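PDB 1ZZM: putative deoxyribonuclease yjjV from Escherichia coli, which probably acts as a TatD-type metal-dependent hydrolase on ester bonds and binds two divalent metal cations per subunit. Local coordinates for residues A[68-73]-A[106-111]; A[99-104]-A[133-138]; A[139-144]-A[167-172]. All coordinates share one frame; numbering follows the deposited sequence.

The three contacts lie along one flank of a TIM-barrel-like fold, and all are partly buried; contacts 1 and 2 interleave along the chain and contact 3 follows. Contact 2 joins neighbouring parallel strands, 95-101 and 130-135, through backbone pairing and a buried carboxylate, Asp101, gripped by a zinc-binding histidine and the exposed Arg135. Contact 1 ties the beginning of helix 109-125, which connects those strands, to the loop after strand 59-63 through buried Leu70 and one arginine, with Gln108 exposed. In contact 3, helices 138-148 and 163-171 pack through buried Ala142 and Phe169, with a wet side at Asp139. Phe109 packs on Leu102 and Thr137 of contact 2 and on Lys140 of contact 3.

Contact 1: A[68-73]-A[106-111]; sequences GMLEKH and DPQFER
Leu70 and Arg111 are carried toward each other by first torsions that hold each CG trans to its own backbone nitrogen (chi1 -174° and 179°), the arginine running extended from CG to NE. The contact belongs to the TatD-type, TIM-barrel-like fold: it joins the loop between strand 59-63 and helix 75-87 to the first turn of helix 109-125, for which Gln108 is the N-cap residue.

The apolar part is made by the two methyl groups of Leu70. CD2 lies against Gln108 CB at 3.7 Å, while CD1 reaches Arg111 CG at 4.1 Å, so the leucine fills the angle between the N-cap residue and the first turn. Further along the helix, Gln112 and Leu115 continue the surface on which Leu70 rests.

The polar part is gathered round the guanidinium. Arg111 NH2 donates to His73 O at 3.1 Å; His73 O lies in the guanidinium plane, while NH2 stands above the carbonyl plane of His73. The imidazole of His73 itself turns back to its own loop, its NE2 bonded to His66 O. Gly68, Met69, Leu70 and Gln108 also line the pocket that holds a polyethylene glycol molecule, probably from the crystallisation liquor. One water completes the join: it accepts from Arg111 NE at 2.7 Å and donates to Leu70 O at 2.7 Å.

Contact 2: A[99-104]-A[133-138]; sequences GLDLFG and HSRRTH. With ZN (zinc ion), chain C.
Backbone bonds pair the two strands in parallel: Leu100 N donates to His133 O, Arg135 N to Leu100 O, and Leu102 N to Arg135 O at 3.0 Å, the last almost straight at 175°. Among the side-chain polar bonds, Asp101 OD2 takes two donors. His133 NE2 comes at 2.8 Å on its anti side, tilted out of the carboxylate plane, and Arg135 NH1, in a salt bridge, at 2.9 Å on its syn lone pair. Asp101 OD1 accepts from Phe103 N, an Asx turn that fixes the carboxylate's rotation. Helix 109-125 links these strands in a beta-alpha-beta unit of the TIM-barrel-like fold, and at their C-terminal ends His133 ND1 binds zinc at 2.0 Å, together with Glu97, His157 and two waters. Asp101 is thus a second-shell residue that orients the ligand imidazole and probably polarises it. An alanine at Asp101 would remove the carboxylate, and is likely to leave the His133 ring freer to turn and Arg135 without its charge partner. The remaining contacts are of aromatic and aliphatic groups: Phe103 CG sits over one face of the Arg135 guanidinium, Arg136 NH1 meets the edge of the Phe103 ring 3.3 Å from CD1, and Thr137 CG2 presses on Leu102 CG at 3.5 Å.

Contact 3: A[139-144]-A[167-172]; sequences DKLAMH and ERFVQL. With ZN (zinc ion), chain D.
Ala142 is the tightly packed centre of this contact, its small side chain letting three residues of helix 163-171 and its end close in. Arg168 lays one face of its guanidinium over Ala142 CB, which is 3.3 Å from NE. The arginine reaches there by a fully extended chain, with CG trans to the backbone nitrogen (chi1 -176°). Phe169 approaches on the buried side, its CE1 3.9 Å from Ala142 CB and its CZ 4.0 Å from Leu141 CD2, the leucine and phenylalanine side chains crossing at about a right angle. Leu172 adds CD1, 3.6 Å from Ala142 O.

The outer side is looser and wet. Asp139 and Arg168 carry opposite charges, yet Asp139 OD1 and Arg168 NH1 remain 4.3 Å apart, beyond a salt bridge, and water joins them instead. One water lies between Arg168 NH1 and Asp139 OD1, which also accepts from Gln165. A second water, in the guanidinium plane, accepts from Arg168 NH2 at 2.6 Å and donates to Asp139 O.

On the far side of helix 138-148, His144 ND1 binds a separate zinc ion at 2.2 Å, with Asp117 and His148. Segments 139-144 and 167-171 run nearly parallel, 13° apart, on successive outer helices of the barrel-like fold; Leu141 also touches Leu116 of helix 109-125, and Phe169 rests on Ile176 of strand 175-178.

Contact 1: A[68-73]-A[106-111]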
# COMPACT_ATOMS: atom_id res chain seq x y z
N GLY A 68 10.52 -8.51 0.25
CA GLY A 68 10.23 -9.94 0.32
C GLY A 68 10.81 -10.69 -0.87
O GLY A 68 10.95 -11.91 -0.83
N MET A 69 11.14 -9.97 -1.93
CA MET A 69 11.72 -10.56 -3.13
C MET A 69 13.19 -10.13 -3.28
O MET A 69 13.73 -10.10 -4.40
CB MET A 69 10.94 -10.10 -4.37
CG MET A 69 9.57 -10.77 -4.53
SD MET A 69 8.33 -10.31 -3.30
CE MET A 69 6.83 -11.15 -4.03
N LEU A 70 13.84 -9.83 -2.16
CA LEU A 70 15.22 -9.34 -2.20
C LEU A 70 16.16 -10.16 -3.07
O LEU A 70 17.01 -9.60 -3.78
CB LEU A 70 15.80 -9.24 -0.78
CG LEU A 70 17.20 -8.59 -0.75
CD1 LEU A 70 17.09 -7.18 -1.27
CD2 LEU A 70 17.78 -8.59 0.65
N GLU A 71 16.01 -11.48 -3.04
CA GLU A 71 16.89 -12.35 -3.80
C GLU A 71 16.83 -12.13 -5.30
O GLU A 71 17.77 -12.49 -6.01
CB GLU A 71 16.59 -13.82 -3.49
CG GLU A 71 16.87 -14.20 -2.03
CD GLU A 71 16.72 -15.72 -1.79
OE1 GLU A 71 15.74 -16.32 -2.31
OE2 GLU A 71 17.58 -16.30 -1.09
N LYS A 72 15.74 -11.54 -5.79
CA LYS A 72 15.55 -11.30 -7.20
C LYS A 72 16.04 -9.93 -7.68
O LYS A 72 16.17 -9.70 -8.87
CB LYS A 72 14.06 -11.45 -7.55
CG LYS A 72 13.48 -12.83 -7.28
CD LYS A 72 11.95 -12.78 -7.29
CE LYS A 72 11.32 -14.09 -7.81
NZ LYS A 72 9.82 -14.02 -7.80
N HIS A 73 16.34 -9.03 -6.76
CA HIS A 73 16.74 -7.67 -7.14
C HIS A 73 18.23 -7.48 -7.38
O HIS A 73 19.06 -7.74 -6.50
CB HIS A 73 16.27 -6.67 -6.08
CG HIS A 73 14.84 -6.87 -5.67
ND1 HIS A 73 13.85 -7.19 -6.58
CD2 HIS A 73 14.22 -6.73 -4.47
CE1 HIS A 73 12.68 -7.25 -5.96
NE2 HIS A 73 12.88 -6.98 -4.68
N ASP A 106 17.48 -15.07 8.00
CA ASP A 106 18.49 -14.13 7.52
C ASP A 106 17.90 -13.19 6.50
O ASP A 106 17.99 -13.38 5.29
CB ASP A 106 19.72 -14.80 6.92
CG ASP A 106 20.78 -13.77 6.52
OD1 ASP A 106 20.75 -12.63 7.08
OD2 ASP A 106 21.61 -14.11 5.65
N PRO A 107 17.27 -12.13 7.00
CA PRO A 107 16.63 -11.12 6.17
C PRO A 107 17.58 -10.22 5.35
O PRO A 107 17.13 -9.44 4.53
CB PRO A 107 15.81 -10.34 7.19
CG PRO A 107 16.70 -10.37 8.40
CD PRO A 107 17.16 -11.81 8.43
N GLN A 108 18.89 -10.35 5.56
CA GLN A 108 19.86 -9.53 4.81
C GLN A 108 19.43 -8.06 4.96
O GLN A 108 19.27 -7.32 3.99
CB GLN A 108 19.87 -9.94 3.35
CG GLN A 108 20.46 -11.34 3.13
CD GLN A 108 20.39 -11.78 1.69
OE1 GLN A 108 20.92 -11.12 0.80
NE2 GLN A 108 19.75 -12.93 1.46
N PHE A 109 19.25 -7.66 6.21
CA PHE A 109 18.78 -6.32 6.55
C PHE A 109 19.61 -5.14 6.04
O PHE A 109 19.03 -4.13 5.64
CB PHE A 109 18.60 -6.24 8.08
CG PHE A 109 17.67 -5.13 8.53
CD1 PHE A 109 16.49 -4.88 7.85
CD2 PHE A 109 17.99 -4.36 9.65
CE1 PHE A 109 15.62 -3.85 8.29
CE2 PHE A 109 17.13 -3.33 10.09
CZ PHE A 109 15.95 -3.09 9.39
N GLU A 110 20.93 -5.24 6.05
CA GLU A 110 21.75 -4.14 5.53
C GLU A 110 21.49 -3.96 4.03
O GLU A 110 21.33 -2.81 3.57
CB GLU A 110 23.26 -4.40 5.75
CG GLU A 110 23.71 -4.33 7.20
CD GLU A 110 23.71 -2.91 7.76
OE1 GLU A 110 23.92 -1.95 6.99
OE2 GLU A 110 23.51 -2.75 8.98
N ARG A 111 21.45 -5.05 3.26
CA ARG A 111 21.15 -4.91 1.85
C ARG A 111 19.72 -4.39 1.66
O ARG A 111 19.48 -3.63 0.73
CB ARG A 111 21.30 -6.22 1.07
CG ARG A 111 20.94 -6.03 -0.42
CD ARG A 111 21.57 -7.08 -1.31
NE ARG A 111 21.13 -7.00 -2.71
CZ ARG A 111 21.53 -6.09 -3.60
NH1 ARG A 111 22.40 -5.14 -3.25
NH2 ARG A 111 21.11 -6.16 -4.86
O HOH W 1 19.69 -9.15 -3.42

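Contact 2: A[99-104]-A[133-138]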
# COMPACT_ATOMS: atom_id res chain seq x y z
N GLY A 99 10.45 -1.22 0.90
CA GLY A 99 10.38 -1.19 2.34
C GLY A 99 11.36 -2.18 2.96
O GLY A 99 12.39 -2.52 2.37
N LEU A 100 11.04 -2.58 4.19
CA LEU A 100 11.87 -3.47 4.98
C LEU A 100 11.02 -4.55 5.62
O LEU A 100 9.83 -4.36 5.88
CB LEU A 100 12.55 -2.68 6.09
CG LEU A 100 13.29 -1.42 5.62
CD1 LEU A 100 13.53 -0.60 6.84
CD2 LEU A 100 14.59 -1.75 4.86
N ASP A 101 11.64 -5.67 5.93
CA ASP A 101 10.87 -6.77 6.54
C ASP A 101 11.88 -7.64 7.28
O ASP A 101 12.75 -8.25 6.65
CB ASP A 101 10.22 -7.55 5.40
CG ASP A 101 9.29 -8.64 5.88
OD1 ASP A 101 9.62 -9.28 6.88
OD2 ASP A 101 8.23 -8.87 5.24
N LEU A 102 11.76 -7.73 8.60
CA LEU A 102 12.73 -8.52 9.36
C LEU A 102 12.34 -9.97 9.59
O LEU A 102 12.87 -10.62 10.48
CB LEU A 102 13.04 -7.85 10.71
CG LEU A 102 14.12 -6.75 10.65
CD1 LEU A 102 14.23 -6.08 12.01
CD2 LEU A 102 15.47 -7.32 10.21
N PHE A 103 11.42 -10.47 8.79
CA PHE A 103 10.99 -11.84 8.93
C PHE A 103 12.03 -12.76 8.28
O PHE A 103 12.59 -12.43 7.23
CB PHE A 103 9.66 -12.07 8.23
CG PHE A 103 9.04 -13.39 8.57
CD1 PHE A 103 8.42 -13.57 9.81
CD2 PHE A 103 9.15 -14.47 7.70
CE1 PHE A 103 7.92 -14.82 10.17
CE2 PHE A 103 8.65 -15.72 8.05
CZ PHE A 103 8.04 -15.90 9.29
N GLY A 104 12.30 -13.90 8.91
CA GLY A 104 13.25 -14.85 8.36
C GLY A 104 14.51 -15.03 9.17
O GLY A 104 14.90 -14.17 9.96
N HIS A 133 6.27 -1.02 2.76
CA HIS A 133 6.06 -2.28 3.48
C HIS A 133 6.98 -2.19 4.69
O HIS A 133 8.15 -1.79 4.58
CB HIS A 133 6.51 -3.45 2.61
CG HIS A 133 6.38 -4.80 3.26
ND1 HIS A 133 5.25 -5.58 3.16
CD2 HIS A 133 7.27 -5.53 3.97
CE1 HIS A 133 5.44 -6.74 3.77
NE2 HIS A 133 6.67 -6.73 4.27
N SER A 134 6.46 -2.57 5.86
CA SER A 134 7.26 -2.54 7.07
C SER A 134 6.76 -3.64 7.98
O SER A 134 5.60 -3.65 8.39
CB SER A 134 7.14 -1.19 7.78
OG SER A 134 8.09 -1.11 8.87
N ARG A 135 7.63 -4.58 8.30
CA ARG A 135 7.21 -5.66 9.17
C ARG A 135 8.32 -5.82 10.20
O ARG A 135 9.42 -6.33 9.88
CB ARG A 135 7.02 -6.91 8.34
CG ARG A 135 6.73 -8.14 9.17
CD ARG A 135 7.07 -9.35 8.34
NE ARG A 135 5.99 -10.32 8.30
CZ ARG A 135 5.82 -11.16 7.29
NH1 ARG A 135 6.65 -11.13 6.26
NH2 ARG A 135 4.81 -12.01 7.33
N ARG A 136 8.03 -5.38 11.43
CA ARG A 136 8.98 -5.43 12.53
C ARG A 136 10.16 -4.51 12.29
O ARG A 136 11.23 -4.69 12.89
CB ARG A 136 9.49 -6.87 12.72
CG ARG A 136 8.44 -7.82 13.29
CD ARG A 136 8.98 -9.26 13.39
NE ARG A 136 8.08 -10.12 14.15
CZ ARG A 136 7.66 -11.32 13.75
NH1 ARG A 136 8.06 -11.83 12.58
NH2 ARG A 136 6.84 -12.02 14.53
N THR A 137 9.97 -3.50 11.45
CA THR A 137 11.02 -2.56 11.05
C THR A 137 10.54 -1.11 11.13
O THR A 137 11.13 -0.22 10.51
CB THR A 137 11.43 -2.83 9.58
OG1 THR A 137 10.25 -2.85 8.77
CG2 THR A 137 12.09 -4.20 9.45
N HIS A 138 9.49 -0.85 11.91
CA HIS A 138 8.97 0.54 11.93
C HIS A 138 9.95 1.63 12.37
O HIS A 138 10.01 2.70 11.76
CB HIS A 138 7.71 0.62 12.79
CG HIS A 138 6.55 -0.13 12.21
ND1 HIS A 138 5.54 -0.67 12.98
CD2 HIS A 138 6.28 -0.50 10.93
CE1 HIS A 138 4.71 -1.34 12.21
NE2 HIS A 138 5.14 -1.26 10.96
ZN ZN C . 3.50 -5.32 2.14
O HOH W 2 2.92 -6.63 0.69
O HOH W 3 2.43 -6.93 3.61

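Contact 3: A[139-144]-A[167-172]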
# COMPACT_ATOMS: atom_id res chain seq x y z
N ASP A 139 10.71 1.36 13.43
CA ASP A 139 11.66 2.33 13.94
C ASP A 139 12.76 2.63 12.91
O ASP A 139 13.06 3.78 12.64
CB ASP A 139 12.29 1.80 15.24
CG ASP A 139 11.27 1.63 16.36
OD1 ASP A 139 10.12 2.13 16.27
OD2 ASP A 139 11.62 0.97 17.36
N LYS A 140 13.33 1.59 12.33
CA LYS A 140 14.37 1.75 11.32
C LYS A 140 13.84 2.45 10.09
O LYS A 140 14.48 3.36 9.56
CB LYS A 140 14.96 0.39 10.94
CG LYS A 140 16.01 -0.11 11.92
CD LYS A 140 17.25 0.81 11.88
CE LYS A 140 18.41 0.24 12.66
NZ LYS A 140 19.53 1.23 12.75
N LEU A 141 12.64 2.06 9.65
CA LEU A 141 12.06 2.68 8.46
C LEU A 141 11.86 4.16 8.74
O LEU A 141 12.21 4.99 7.91
CB LEU A 141 10.72 2.02 8.10
CG LEU A 141 10.01 2.72 6.93
CD1 LEU A 141 10.92 2.66 5.69
CD2 LEU A 141 8.67 2.04 6.63
N ALA A 142 11.33 4.49 9.91
CA ALA A 142 11.14 5.90 10.26
C ALA A 142 12.47 6.68 10.27
O ALA A 142 12.52 7.86 9.89
CB ALA A 142 10.47 6.03 11.64
N MET A 143 13.53 6.03 10.73
CA MET A 143 14.84 6.68 10.76
C MET A 143 15.26 7.10 9.34
O MET A 143 15.72 8.23 9.14
CB MET A 143 15.88 5.73 11.36
CG MET A 143 17.29 6.29 11.38
SD MET A 143 18.49 4.90 11.62
CE MET A 143 18.33 4.04 9.99
N HIS A 144 15.08 6.21 8.36
CA HIS A 144 15.42 6.49 6.96
C HIS A 144 14.47 7.56 6.39
O HIS A 144 14.92 8.49 5.72
CB HIS A 144 15.34 5.22 6.07
CG HIS A 144 16.43 4.21 6.33
ND1 HIS A 144 17.74 4.42 5.97
CD2 HIS A 144 16.41 3.02 6.98
CE1 HIS A 144 18.49 3.41 6.39
NE2 HIS A 144 17.70 2.54 7.01
N GLU A 167 2.23 7.37 15.07
CA GLU A 167 2.33 8.83 15.19
C GLU A 167 3.64 9.35 14.62
O GLU A 167 3.66 10.40 14.00
CB GLU A 167 2.17 9.27 16.65
CG GLU A 167 0.82 8.88 17.25
CD GLU A 167 0.63 9.46 18.65
OE1 GLU A 167 1.62 9.51 19.42
OE2 GLU A 167 -0.51 9.84 18.99
N ARG A 168 4.73 8.61 14.81
CA ARG A 168 6.00 9.05 14.24
C ARG A 168 5.93 9.11 12.72
O ARG A 168 6.47 10.01 12.11
CB ARG A 168 7.15 8.13 14.65
CG ARG A 168 8.53 8.61 14.18
CD ARG A 168 9.57 7.63 14.70
NE ARG A 168 10.94 7.93 14.33
CZ ARG A 168 11.97 7.13 14.61
NH1 ARG A 168 11.77 6.00 15.27
NH2 ARG A 168 13.19 7.46 14.22
N PHE A 169 5.25 8.14 12.11
CA PHE A 169 5.13 8.16 10.64
C PHE A 169 4.25 9.36 10.23
O PHE A 169 4.55 10.07 9.27
CB PHE A 169 4.46 6.88 10.15
CG PHE A 169 5.38 5.67 10.12
CD1 PHE A 169 6.68 5.77 9.61
CD2 PHE A 169 4.93 4.43 10.59
CE1 PHE A 169 7.50 4.66 9.56
CE2 PHE A 169 5.76 3.31 10.54
CZ PHE A 169 7.05 3.42 10.02
N VAL A 170 3.16 9.57 10.96
CA VAL A 170 2.23 10.65 10.64
C VAL A 170 2.95 12.01 10.79
O VAL A 170 2.75 12.92 9.97
CB VAL A 170 1.00 10.59 11.58
CG1 VAL A 170 0.09 11.80 11.39
CG2 VAL A 170 0.20 9.32 11.27
N GLN A 171 3.78 12.12 11.82
CA GLN A 171 4.51 13.37 12.06
C GLN A 171 5.58 13.61 10.98
O GLN A 171 5.99 14.75 10.76
CB GLN A 171 5.06 13.37 13.50
CG GLN A 171 3.87 13.42 14.50
CD GLN A 171 4.21 13.10 15.97
OE1 GLN A 171 5.29 12.58 16.30
NE2 GLN A 171 3.25 13.39 16.86
N LEU A 172 5.98 12.55 10.29
CA LEU A 172 6.93 12.70 9.18
C LEU A 172 6.16 12.99 7.87
O LEU A 172 6.76 13.14 6.80
CB LEU A 172 7.80 11.43 9.02
CG LEU A 172 8.80 11.31 10.16
CD1 LEU A 172 9.55 9.96 10.07
CD2 LEU A 172 9.77 12.48 10.05
ZN ZN D . 18.65 5.77 4.55
O HOH W 4 9.39 4.51 15.49
O HOH W 5 14.32 5.21 15.04